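Local coordinates for spore germination protein B3 (Bacillus subtilis subsp. subtilis, PDB 3N54) that takes part in the spore's germination response to the mixture of L-asparagine, glucose, fructose and potassium ions, as a lipoprotein component of a germinant receptor, at residues H223-I236 and H248-Q261. Residues are numbered along the deposited sequence; the frame is centred on the assembly and turned at random.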
ATOM      1  N   HIS A 223      19.763 -28.998  -2.507  1.00 63.31           N
ATOM      2  CA  HIS A 223      19.691 -28.976  -1.044  1.00 64.85           C
ATOM      3  C   HIS A 223      19.201 -27.636  -0.526  1.00 62.74           C
ATOM      4  O   HIS A 223      19.777 -26.611  -0.863  1.00 61.88           O
ATOM      5  CB  HIS A 223      21.059 -29.271  -0.436  1.00 68.47           C
ATOM      6  CG  HIS A 223      21.635 -30.582  -0.866  1.00 70.61           C
ATOM      7  ND1 HIS A 223      21.022 -31.786  -0.595  1.00 71.83           N
ATOM      8  CD2 HIS A 223      22.771 -30.880  -1.537  1.00 72.73           C
ATOM      9  CE1 HIS A 223      21.754 -32.769  -1.088  1.00 73.97           C
ATOM     10  NE2 HIS A 223      22.822 -32.247  -1.662  1.00 74.09           N
ATOM     11  N   PRO A 224      18.140 -27.635   0.303  1.00 62.53           N
ATOM     12  CA  PRO A 224      17.633 -26.375   0.845  1.00 61.10           C
ATOM     13  C   PRO A 224      18.669 -25.572   1.630  1.00 62.93           C
ATOM     14  O   PRO A 224      19.384 -26.121   2.465  1.00 66.35           O
ATOM     15  CB  PRO A 224      16.505 -26.825   1.778  1.00 61.65           C
ATOM     16  CG  PRO A 224      16.031 -28.086   1.202  1.00 62.38           C
ATOM     17  CD  PRO A 224      17.244 -28.760   0.629  1.00 63.66           C
ATOM     18  N   ILE A 225      18.759 -24.283   1.327  1.00 61.40           N
ATOM     19  CA  ILE A 225      19.592 -23.360   2.087  1.00 63.30           C
ATOM     20  C   ILE A 225      18.791 -22.083   2.305  1.00 61.41           C
ATOM     21  O   ILE A 225      18.056 -21.649   1.417  1.00 58.48           O
ATOM     22  CB  ILE A 225      20.948 -23.062   1.400  1.00 64.33           C
ATOM     23  CG1 ILE A 225      20.755 -22.561  -0.035  1.00 61.31           C
ATOM     24  CG2 ILE A 225      21.826 -24.311   1.403  1.00 67.44           C
ATOM     25  CD1 ILE A 225      22.049 -22.166  -0.719  1.00 62.33           C
ATOM     26  N   THR A 226      18.910 -21.509   3.496  1.00 63.75           N
ATOM     27  CA  THR A 226      18.182 -20.289   3.837  1.00 62.59           C
ATOM     28  C   THR A 226      19.131 -19.250   4.411  1.00 64.96           C
ATOM     29  O   THR A 226      20.040 -19.580   5.176  1.00 68.54           O
ATOM     30  CB  THR A 226      17.047 -20.566   4.840  1.00 63.09           C
ATOM     31  OG1 THR A 226      16.092 -21.450   4.245  1.00 61.71           O
ATOM     32  CG2 THR A 226      16.342 -19.290   5.217  1.00 61.85           C
ATOM     33  N   PHE A 227      18.913 -17.998   4.017  1.00 63.44           N
ATOM     34  CA  PHE A 227      19.707 -16.869   4.464  1.00 65.77           C
ATOM     35  C   PHE A 227      18.791 -15.878   5.183  1.00 65.53           C
ATOM     36  O   PHE A 227      17.955 -15.237   4.548  1.00 62.43           O
ATOM     37  CB  PHE A 227      20.386 -16.210   3.263  1.00 64.50           C
ATOM     38  CG  PHE A 227      21.232 -15.018   3.613  1.00 66.88           C
ATOM     39  CD1 PHE A 227      22.540 -15.180   4.035  1.00 71.05           C
ATOM     40  CD2 PHE A 227      20.721 -13.731   3.504  1.00 65.40           C
ATOM     41  CE1 PHE A 227      23.327 -14.080   4.352  1.00 73.47           C
ATOM     42  CE2 PHE A 227      21.501 -12.630   3.818  1.00 67.43           C
ATOM     43  CZ  PHE A 227      22.808 -12.806   4.241  1.00 71.64           C
ATOM     44  N   GLU A 228      18.943 -15.774   6.502  1.00 69.39           N
ATOM     45  CA  GLU A 228      18.128 -14.875   7.318  1.00 70.00           C
ATOM     46  C   GLU A 228      18.858 -13.551   7.521  1.00 71.52           C
ATOM     47  O   GLU A 228      19.994 -13.530   7.992  1.00 74.99           O
ATOM     48  CB  GLU A 228      17.811 -15.506   8.679  1.00 73.48           C
ATOM     49  CG  GLU A 228      16.799 -14.704   9.506  1.00 75.02           C
ATOM     50  CD  GLU A 228      16.589 -15.245  10.916  1.00 80.99           C
ATOM     51  OE1 GLU A 228      17.453 -15.995  11.423  1.00 85.98           O
ATOM     52  OE2 GLU A 228      15.560 -14.894  11.531  1.00 82.71           O
ATOM     53  N   ILE A 229      18.186 -12.453   7.186  1.00 69.31           N
ATOM     54  CA  ILE A 229      18.775 -11.121   7.270  1.00 70.70           C
ATOM     55  C   ILE A 229      18.983 -10.667   8.716  1.00 75.03           C
ATOM     56  O   ILE A 229      18.085 -10.798   9.547  1.00 75.52           O
ATOM     57  CB  ILE A 229      17.876 -10.067   6.579  1.00 67.26           C
ATOM     58  CG1 ILE A 229      17.699 -10.383   5.090  1.00 63.96           C
ATOM     59  CG2 ILE A 229      18.462  -8.672   6.742  1.00 68.42           C
ATOM     60  CD1 ILE A 229      16.675  -9.495   4.412  1.00 61.12           C
ATOM     61  N   LYS A 230      20.171 -10.144   9.007  1.00 78.70           N
ATOM     62  CA  LYS A 230      20.457  -9.534  10.307  1.00 83.48           C
ATOM     63  C   LYS A 230      20.549  -8.014  10.159  1.00 83.46           C
ATOM     64  O   LYS A 230      19.933  -7.272  10.925  1.00 84.45           O
ATOM     65  CB  LYS A 230      21.737 -10.106  10.917  1.00 88.75           C
ATOM     66  CG  LYS A 230      21.521 -11.378  11.734  1.00 91.37           C
ATOM     67  CD  LYS A 230      20.888 -11.068  13.091  1.00 94.86           C
ATOM     68  CE  LYS A 230      20.898 -12.280  14.017  1.00 98.92           C
ATOM     69  NZ  LYS A 230      20.599 -11.896  15.433  1.00103.43           N
ATOM     70  N   LYS A 231      21.319  -7.562   9.173  1.00 82.91           N
ATOM     71  CA  LYS A 231      21.437  -6.141   8.862  1.00 82.88           C
ATOM     72  C   LYS A 231      21.716  -5.979   7.369  1.00 79.95           C
ATOM     73  O   LYS A 231      22.506  -6.732   6.799  1.00 80.58           O
ATOM     74  CB  LYS A 231      22.545  -5.495   9.705  1.00 88.65           C
ATOM     75  CG  LYS A 231      22.476  -3.972   9.780  1.00 89.71           C
ATOM     76  CD  LYS A 231      23.402  -3.410  10.865  1.00 96.39           C
ATOM     77  CE  LYS A 231      23.171  -1.914  11.084  1.00 97.51           C
ATOM     78  NZ  LYS A 231      23.996  -1.346  12.197  1.00103.98           N
ATOM     79  N   SER A 232      21.049  -5.017   6.736  1.00 77.10           N
ATOM     80  CA  SER A 232      21.233  -4.758   5.309  1.00 74.66           C
ATOM     81  C   SER A 232      21.264  -3.260   5.020  1.00 75.19           C
ATOM     82  O   SER A 232      20.528  -2.487   5.632  1.00 75.07           O
ATOM     83  CB  SER A 232      20.124  -5.426   4.490  1.00 70.00           C
ATOM     84  OG  SER A 232      20.403  -5.361   3.099  1.00 67.47           O
ATOM     85  N   LYS A 233      22.122  -2.866   4.084  1.00 76.29           N
ATOM     86  CA  LYS A 233      22.290  -1.471   3.702  1.00 77.37           C
ATOM     87  C   LYS A 233      22.331  -1.343   2.186  1.00 75.24           C
ATOM     88  O   LYS A 233      22.850  -2.222   1.502  1.00 75.11           O
ATOM     89  CB  LYS A 233      23.585  -0.915   4.295  1.00 82.96           C
ATOM     90  CG  LYS A 233      23.681  -1.020   5.813  1.00 86.75           C
ATOM     91  CD  LYS A 233      24.970  -0.393   6.340  1.00 93.42           C
ATOM     92  CE  LYS A 233      25.014  -0.388   7.870  1.00 97.44           C
ATOM     93  NZ  LYS A 233      26.215   0.318   8.412  1.00103.81           N
ATOM     94  N   THR A 234      21.794  -0.245   1.665  1.00 74.12           N
ATOM     95  CA  THR A 234      21.788   0.001   0.228  1.00 72.86           C
ATOM     96  C   THR A 234      22.286   1.399  -0.114  1.00 75.66           C
ATOM     97  O   THR A 234      21.885   2.377   0.513  1.00 76.28           O
ATOM     98  CB  THR A 234      20.373  -0.173  -0.367  1.00 68.44           C
ATOM     99  OG1 THR A 234      20.031  -1.566  -0.394  1.00 66.19           O
ATOM    100  CG2 THR A 234      20.309   0.385  -1.786  1.00 67.51           C
ATOM    101  N   LYS A 235      23.169   1.478  -1.108  1.00 77.75           N
ATOM    102  CA  LYS A 235      23.634   2.752  -1.641  1.00 80.56           C
ATOM    103  C   LYS A 235      23.205   2.836  -3.099  1.00 78.49           C
ATOM    104  O   LYS A 235      23.427   1.899  -3.866  1.00 77.48           O
ATOM    105  CB  LYS A 235      25.153   2.882  -1.521  1.00 85.99           C
ATOM    106  CG  LYS A 235      25.646   3.163  -0.107  1.00 89.97           C
ATOM    107  CD  LYS A 235      27.144   3.470  -0.089  1.00 96.67           C
ATOM    108  CE  LYS A 235      27.628   3.892   1.297  1.00101.13           C
ATOM    109  NZ  LYS A 235      26.971   5.141   1.790  1.00101.33           N
ATOM    110  N   ILE A 236      22.579   3.950  -3.472  1.00 78.03           N
ATOM    111  CA  ILE A 236      22.101   4.154  -4.833  1.00 76.83           C
ATOM    112  C   ILE A 236      22.791   5.352  -5.464  1.00 80.97           C
ATOM    113  O   ILE A 236      22.698   6.463  -4.954  1.00 82.79           O
ATOM    114  CB  ILE A 236      20.584   4.384  -4.868  1.00 72.92           C
ATOM    115  CG1 ILE A 236      19.846   3.187  -4.262  1.00 69.44           C
ATOM    116  CG2 ILE A 236      20.118   4.610  -6.290  1.00 72.05           C
ATOM    117  CD1 ILE A 236      18.338   3.293  -4.340  1.00 65.46           C
ATOM    118  N   HIS A 248      23.035   2.819 -10.300  1.00 79.60           N
ATOM    119  CA  HIS A 248      23.978   1.862  -9.736  1.00 80.32           C
ATOM    120  C   HIS A 248      23.551   1.612  -8.301  1.00 77.44           C
ATOM    121  O   HIS A 248      23.698   2.483  -7.441  1.00 78.84           O
ATOM    122  CB  HIS A 248      25.414   2.384  -9.772  1.00 85.68           C
ATOM    123  CG  HIS A 248      26.038   2.350 -11.130  1.00 88.93           C
ATOM    124  ND1 HIS A 248      25.781   3.301 -12.093  1.00 90.64           N
ATOM    125  CD2 HIS A 248      26.923   1.486 -11.681  1.00 91.41           C
ATOM    126  CE1 HIS A 248      26.476   3.021 -13.181  1.00 94.17           C
ATOM    127  NE2 HIS A 248      27.177   1.924 -12.956  1.00 94.64           N
ATOM    128  N   ILE A 249      23.010   0.427  -8.051  1.00 73.77           N
ATOM    129  CA  ILE A 249      22.527   0.063  -6.732  1.00 71.24           C
ATOM    130  C   ILE A 249      23.458  -0.957  -6.099  1.00 72.60           C
ATOM    131  O   ILE A 249      23.753  -1.997  -6.690  1.00 72.38           O
ATOM    132  CB  ILE A 249      21.107  -0.517  -6.801  1.00 66.73           C
ATOM    133  CG1 ILE A 249      20.147   0.524  -7.385  1.00 65.59           C
ATOM    134  CG2 ILE A 249      20.652  -0.977  -5.420  1.00 65.03           C
ATOM    135  CD1 ILE A 249      18.684   0.122  -7.340  1.00 61.79           C
ATOM    136  N   SER A 250      23.917  -0.644  -4.894  1.00 74.25           N
ATOM    137  CA  SER A 250      24.796  -1.510  -4.137  1.00 76.52           C
ATOM    138  C   SER A 250      24.029  -2.023  -2.934  1.00 74.08           C
ATOM    139  O   SER A 250      23.414  -1.241  -2.219  1.00 73.81           O
ATOM    140  CB  SER A 250      26.036  -0.740  -3.686  1.00 81.84           C
ATOM    141  OG  SER A 250      26.945  -1.586  -3.007  1.00 85.01           O
ATOM    142  N   VAL A 251      24.048  -3.335  -2.722  1.00 73.09           N
ATOM    143  CA  VAL A 251      23.367  -3.947  -1.589  1.00 71.19           C
ATOM    144  C   VAL A 251      24.376  -4.742  -0.773  1.00 74.56           C
ATOM    145  O   VAL A 251      25.036  -5.641  -1.293  1.00 75.65           O
ATOM    146  CB  VAL A 251      22.213  -4.881  -2.042  1.00 66.97           C
ATOM    147  CG1 VAL A 251      21.591  -5.590  -0.850  1.00 65.58           C
ATOM    148  CG2 VAL A 251      21.155  -4.099  -2.803  1.00 63.46           C
ATOM    149  N   LYS A 252      24.506  -4.386   0.501  1.00 76.68           N
ATOM    150  CA  LYS A 252      25.365  -5.100   1.431  1.00 80.38           C
ATOM    151  C   LYS A 252      24.488  -5.635   2.551  1.00 78.85           C
ATOM    152  O   LYS A 252      23.832  -4.864   3.248  1.00 78.30           O
ATOM    153  CB  LYS A 252      26.459  -4.185   1.979  1.00 85.67           C
ATOM    154  CG  LYS A 252      27.513  -3.801   0.949  1.00 88.67           C
ATOM    155  CD  LYS A 252      28.663  -3.019   1.580  1.00 95.27           C
ATOM    156  CE  LYS A 252      29.811  -2.824   0.598  1.00 99.14           C
ATOM    157  NZ  LYS A 252      31.000  -2.182   1.233  1.00106.19           N
ATOM    158  N   THR A 253      24.472  -6.955   2.710  1.00 78.61           N
ATOM    159  CA  THR A 253      23.622  -7.609   3.694  1.00 77.61           C
ATOM    160  C   THR A 253      24.399  -8.641   4.501  1.00 81.72           C
ATOM    161  O   THR A 253      25.158  -9.430   3.943  1.00 82.95           O
ATOM    162  CB  THR A 253      22.439  -8.327   3.006  1.00 72.73           C
ATOM    163  OG1 THR A 253      21.832  -7.455   2.046  1.00 69.29           O
ATOM    164  CG2 THR A 253      21.397  -8.772   4.026  1.00 71.27           C
ATOM    165  N   LYS A 254      24.207  -8.619   5.816  1.00 84.42           N
ATOM    166  CA  LYS A 254      24.792  -9.600   6.717  1.00 88.67           C
ATOM    167  C   LYS A 254      23.657 -10.478   7.222  1.00 86.79           C
ATOM    168  O   LYS A 254      22.570  -9.974   7.514  1.00 84.16           O
ATOM    169  CB  LYS A 254      25.506  -8.915   7.884  1.00 94.11           C
ATOM    170  CG  LYS A 254      26.725  -8.096   7.479  1.00 97.73           C
ATOM    171  CD  LYS A 254      27.422  -7.502   8.700  1.00104.21           C
ATOM    172  CE  LYS A 254      28.723  -6.794   8.334  1.00108.72           C
ATOM    173  NZ  LYS A 254      29.401  -6.214   9.532  1.00115.17           N
ATOM    174  N   GLY A 255      23.896 -11.782   7.330  1.00 88.66           N
ATOM    175  CA  GLY A 255      22.839 -12.697   7.756  1.00 87.48           C
ATOM    176  C   GLY A 255      23.267 -14.060   8.263  1.00 91.03           C
ATOM    177  O   GLY A 255      24.440 -14.427   8.199  1.00 94.25           O
ATOM    178  N   ILE A 256      22.285 -14.798   8.773  1.00 90.97           N
ATOM    179  CA  ILE A 256      22.481 -16.137   9.315  1.00 94.53           C
ATOM    180  C   ILE A 256      22.095 -17.184   8.269  1.00 92.05           C
ATOM    181  O   ILE A 256      21.240 -16.935   7.418  1.00 87.60           O
ATOM    182  CB  ILE A 256      21.644 -16.343  10.597  1.00 96.36           C
ATOM    183  CG1 ILE A 256      22.088 -15.358  11.681  1.00100.56           C
ATOM    184  CG2 ILE A 256      21.772 -17.767  11.115  1.00 99.23           C
ATOM    185  CD1 ILE A 256      21.385 -15.552  13.008  1.00103.64           C
ATOM    186  N   LEU A 257      22.724 -18.353   8.349  1.00 95.69           N
ATOM    187  CA  LEU A 257      22.505 -19.431   7.397  1.00 94.28           C
ATOM    188  C   LEU A 257      21.865 -20.669   8.037  1.00 96.31           C
ATOM    189  O   LEU A 257      22.055 -20.935   9.220  1.00100.41           O
ATOM    190  CB  LEU A 257      23.847 -19.794   6.749  1.00 96.45           C
ATOM    191  CG  LEU A 257      23.888 -20.900   5.691  1.00 95.07           C
ATOM    192  CD1 LEU A 257      25.078 -20.701   4.764  1.00 96.61           C
ATOM    193  CD2 LEU A 257      23.935 -22.281   6.330  1.00 98.13           C
ATOM    194  N   THR A 258      21.091 -21.401   7.236  1.00 94.30           N
ATOM    195  CA  THR A 258      20.507 -22.689   7.627  1.00 96.28           C
ATOM    196  C   THR A 258      20.786 -23.677   6.487  1.00 95.96           C
ATOM    197  O   THR A 258      20.720 -23.302   5.317  1.00 92.60           O
ATOM    198  CB  THR A 258      19.004 -22.574   7.917  1.00 94.05           C
ATOM    199  OG1 THR A 258      18.796 -21.623   8.968  1.00 95.43           O
ATOM    200  CG2 THR A 258      18.430 -23.916   8.344  1.00 95.90           C
ATOM    201  N   GLU A 259      21.086 -24.929   6.836  1.00100.08           N
ATOM    202  CA  GLU A 259      21.608 -25.913   5.877  1.00100.99           C
ATOM    203  C   GLU A 259      20.931 -27.287   5.835  1.00102.24           C
ATOM    204  O   GLU A 259      20.104 -27.625   6.685  1.00103.41           O
ATOM    205  CB  GLU A 259      23.100 -26.129   6.174  1.00105.55           C
ATOM    206  CG  GLU A 259      24.052 -25.440   5.211  1.00105.03           C
ATOM    207  CD  GLU A 259      24.316 -26.253   3.957  1.00104.40           C
ATOM    208  OE1 GLU A 259      24.311 -27.502   4.024  1.00106.41           O
ATOM    209  OE2 GLU A 259      24.552 -25.636   2.899  1.00102.74           O
ATOM    210  N   ASP A 260      21.321 -28.050   4.810  1.00102.67           N
ATOM    211  CA  ASP A 260      20.918 -29.442   4.578  1.00104.24           C
ATOM    212  C   ASP A 260      21.969 -30.088   3.664  1.00105.86           C
ATOM    213  O   ASP A 260      22.287 -29.539   2.609  1.00103.56           O
ATOM    214  CB  ASP A 260      19.525 -29.527   3.943  1.00100.68           C
ATOM    215  CG  ASP A 260      18.403 -29.415   4.966  1.00101.32           C
ATOM    216  OD1 ASP A 260      18.406 -30.203   5.937  1.00105.42           O
ATOM    217  OD2 ASP A 260      17.515 -28.551   4.794  1.00 98.65           O
ATOM    218  N   GLN A 261      22.496 -31.247   4.066  1.00110.40           N
ATOM    219  CA  GLN A 261      23.611 -31.920   3.359  1.00112.96           C
ATOM    220  C   GLN A 261      24.851 -31.006   3.236  1.00114.41           C
ATOM    221  O   GLN A 261      24.890 -30.161   2.336  1.00111.51           O
ATOM    222  CB  GLN A 261      23.194 -32.439   1.967  1.00110.27           C
ATOM    223  CG  GLN A 261      22.920 -33.953   1.893  1.00112.63           C
ATOM    224  CD  GLN A 261      21.596 -34.386   2.508  1.00112.30           C
ATOM    225  OE1 GLN A 261      21.307 -35.581   2.582  1.00114.56           O
ATOM    226  NE2 GLN A 261      20.786 -33.424   2.940  1.00109.83           N
TER
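With CG anti to the backbone N (chi1 180°), the torsion carries the Phe227 ring to the Gly255 backbone, which it meets obliquely, CZ 3.4 Å from Gly255 N; Gly255, with no CB, fits between this ring and Glu228 O. The same ring meets Thr253 CG2 at its edge, in plane, and lies against Phe280 and Phe340. Ser232 OG, likewise anti to its own N (chi1 -171°), reaches Thr253 OG1 at 2.7 Å, and Trp206 NE1 gives Thr253 OG1 a second hydrogen bond. The backbones form a long antiparallel beta hairpin, the two central strands of a four-stranded mixed sheet in the C-terminal region. Its register slips by one residue at a classic beta bulge: Lys254 O accepts from both Lys230 N (2.8 Å) and Lys231 N (3.2 Å), the second donor tilted 28° from the carbonyl plane. The chain turns a corner at Lys230, within the bulge; past it, Lys231, Lys233, Lys252 and Lys254 share the face opposite Ser232 and Thr253, their ammonium ends leading outward. Near the bulge, Lys230 CE presses on Ile256 CD1 at 3.5 Å, tight for two carbons. At the far end Gln261 CB sits over the centre of the His223 ring, 3.4 Å from its centroid, a CH-pi contact; replacing His223 with an alanine would probably leave the Gln261 side chain without this flat support and freer to turn.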